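Local atomic coordinates of cyclic nucleotide-binding protein (Ruegeria pomeroyi DSS-3, PDB entry 3H3Z), a protein that probably binds DNA as a transcription regulator of the Crp type, with a cyclic nucleotide-binding domain joined to a helix-turn-helix domain. Residues V61-M66 against S76-G81. Numbering follows the deposited sequence.
Sequences VKLFRM and SVFTRG
Val61 and Phe78 trade a pair of backbone hydrogen bonds, Val61 N to Phe78 O at 2.9 Å and Phe78 N to Val61 O at 2.8 Å, which makes them a hydrogen-bonded antiparallel pair. Two residues on, Leu63 and Ser76 form the next such pair less evenly: Leu63 N reaches Ser76 O at 2.7 Å, whereas the return bond from Ser76 N to Leu63 O is weak at 3.4 Å. Between them lies the non-hydrogen-bonded pair Lys62 and Val77, whose CA atoms are 4.2 Å apart. Two of the carbonyls that accept an N-H also take a CA-H...O contact: Val61 O from Val77 CA, and Ser76 O from Lys62 CA.

The apolar contact is on the face carrying Val61, Leu63, Ser76 and Phe78. Leu63 CD1 comes to the edge of the Phe78 ring, near the ring plane, 3.7 Å from CE2. Phe84, on strand 83-84 of the domain's other sheet, stacks on Phe78 and also touches Val61 and Leu63. On the other face, Val77 sets CG2 anti to its backbone N, which lays that methyl against Val61 O at 3.5 Å. Lys62 runs out extended from the same face, and its NZ makes a salt bridge to Glu72, farther back along the partner strand.

Strands 60-66 and 72-79 are the two arms of a beta hairpin in the cyclic nucleotide-binding domain, whose beta barrel is of the cupin type. The chemistry implies a hairpin held mainly by its backbone, with an apolar Leu63-Phe78 contact on one face, and on the other Val77 beside the lysine that reaches Glu72.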
loop_
_atom_site.group_PDB
_atom_site.type_symbol
_atom_site.label_atom_id
_atom_site.label_comp_id
_atom_site.label_asym_id
_atom_site.label_seq_id
_atom_site.Cartn_x
_atom_site.Cartn_y
_atom_site.Cartn_z
ATOM N N VAL B 61 -20.569 -1.360 5.730
ATOM C CA VAL B 61 -20.376 -2.366 6.736
ATOM C C VAL B 61 -19.281 -1.864 7.636
ATOM O O VAL B 61 -18.262 -1.423 7.135
ATOM C CB VAL B 61 -19.952 -3.715 6.073
ATOM C CG1 VAL B 61 -19.457 -4.748 7.104
ATOM C CG2 VAL B 61 -21.102 -4.259 5.227
ATOM N N LYS B 62 -19.481 -1.902 8.955
ATOM C CA LYS B 62 -18.411 -1.488 9.852
ATOM C C LYS B 62 -17.887 -2.723 10.524
ATOM O O LYS B 62 -18.629 -3.683 10.707
ATOM C CB LYS B 62 -18.882 -0.493 10.915
ATOM C CG LYS B 62 -19.669 -1.104 12.059
ATOM C CD LYS B 62 -20.408 -0.081 12.888
ATOM C CE LYS B 62 -21.282 -0.797 13.937
ATOM N NZ LYS B 62 -22.185 0.084 14.711
ATOM N N LEU B 63 -16.594 -2.694 10.843
ATOM C CA LEU B 63 -15.962 -3.734 11.576
ATOM C C LEU B 63 -15.617 -3.076 12.897
ATOM O O LEU B 63 -15.200 -1.908 12.883
ATOM C CB LEU B 63 -14.695 -4.235 10.892
ATOM C CG LEU B 63 -14.780 -4.807 9.459
ATOM C CD1 LEU B 63 -13.489 -5.532 9.077
ATOM C CD2 LEU B 63 -15.896 -5.745 9.352
ATOM N N PHE B 64 -15.802 -3.806 14.009
ATOM C CA PHE B 64 -15.497 -3.314 15.353
ATOM C C PHE B 64 -15.053 -4.388 16.376
ATOM O O PHE B 64 -15.375 -5.600 16.240
ATOM C CB PHE B 64 -16.707 -2.554 15.918
ATOM C CG PHE B 64 -17.938 -3.422 16.133
ATOM C CD1 PHE B 64 -18.867 -3.615 15.114
ATOM C CD2 PHE B 64 -18.168 -4.033 17.364
ATOM C CE1 PHE B 64 -19.956 -4.417 15.303
ATOM C CE2 PHE B 64 -19.272 -4.825 17.574
ATOM C CZ PHE B 64 -20.172 -5.026 16.544
ATOM N N ARG B 65 -14.275 -3.919 17.358
ATOM C CA ARG B 65 -13.825 -4.687 18.525
ATOM C C ARG B 65 -14.423 -4.133 19.818
ATOM O O ARG B 65 -14.758 -2.965 19.909
ATOM C CB ARG B 65 -12.306 -4.662 18.717
ATOM C CG ARG B 65 -11.547 -5.892 18.180
ATOM C CD ARG B 65 -10.068 -5.974 18.687
HETATM N N MSE B 66 -14.537 -4.999 20.823
HETATM C CA MSE B 66 -15.014 -4.607 22.129
HETATM C C MSE B 66 -13.852 -4.139 22.979
HETATM O O MSE B 66 -12.875 -4.867 23.114
HETATM C CB MSE B 66 -15.682 -5.768 22.830
HETATM C CG MSE B 66 -16.879 -6.313 22.086
HETATM SE SE MSE B 66 -18.117 -4.926 21.536
HETATM C CE MSE B 66 -18.279 -3.986 23.161
ATOM N N SER B 76 -12.853 -0.254 11.120
ATOM C CA SER B 76 -12.898 -0.062 9.691
ATOM C C SER B 76 -14.320 0.036 9.225
ATOM O O SER B 76 -15.223 -0.540 9.829
ATOM C CB SER B 76 -12.363 -1.295 8.967
ATOM O OG SER B 76 -11.152 -1.746 9.488
ATOM N N VAL B 77 -14.505 0.689 8.089
ATOM C CA VAL B 77 -15.810 0.742 7.445
ATOM C C VAL B 77 -15.592 0.479 5.935
ATOM O O VAL B 77 -14.741 1.078 5.324
ATOM C CB VAL B 77 -16.543 2.066 7.783
ATOM C CG1 VAL B 77 -15.746 3.285 7.294
ATOM C CG2 VAL B 77 -17.904 2.057 7.187
ATOM N N PHE B 78 -16.358 -0.431 5.348
ATOM C CA PHE B 78 -16.198 -0.814 3.938
ATOM C C PHE B 78 -17.456 -0.546 3.161
ATOM O O PHE B 78 -18.545 -0.652 3.714
ATOM C CB PHE B 78 -15.840 -2.304 3.836
ATOM C CG PHE B 78 -14.505 -2.609 4.373
ATOM C CD1 PHE B 78 -13.381 -2.396 3.606
ATOM C CD2 PHE B 78 -14.347 -3.013 5.670
ATOM C CE1 PHE B 78 -12.126 -2.641 4.107
ATOM C CE2 PHE B 78 -13.092 -3.236 6.183
ATOM C CZ PHE B 78 -11.984 -3.054 5.406
ATOM N N THR B 79 -17.305 -0.221 1.878
ATOM C CA THR B 79 -18.443 0.097 1.019
ATOM C C THR B 79 -18.325 -0.584 -0.363
ATOM O O THR B 79 -17.447 -1.443 -0.580
ATOM C CB THR B 79 -18.634 1.651 0.885
ATOM O OG1 THR B 79 -19.906 1.937 0.278
ATOM C CG2 THR B 79 -17.511 2.288 0.076
ATOM N N ARG B 80 -19.242 -0.215 -1.256
ATOM C CA ARG B 80 -19.347 -0.716 -2.651
ATOM C C ARG B 80 -17.985 -1.066 -3.266
ATOM O O ARG B 80 -17.073 -0.269 -3.245
ATOM C CB ARG B 80 -20.123 0.348 -3.480
ATOM C CG ARG B 80 -20.505 0.031 -4.944
ATOM C CD ARG B 80 -21.415 1.174 -5.574
ATOM N NE ARG B 80 -21.418 1.197 -7.058
ATOM C CZ ARG B 80 -22.345 0.638 -7.845
ATOM N N GLY B 81 -17.832 -2.310 -3.698
ATOM C CA GLY B 81 -16.614 -2.781 -4.371
ATOM C C GLY B 81 -15.385 -3.155 -3.551
ATOM O O GLY B 81 -14.311 -3.483 -4.135
#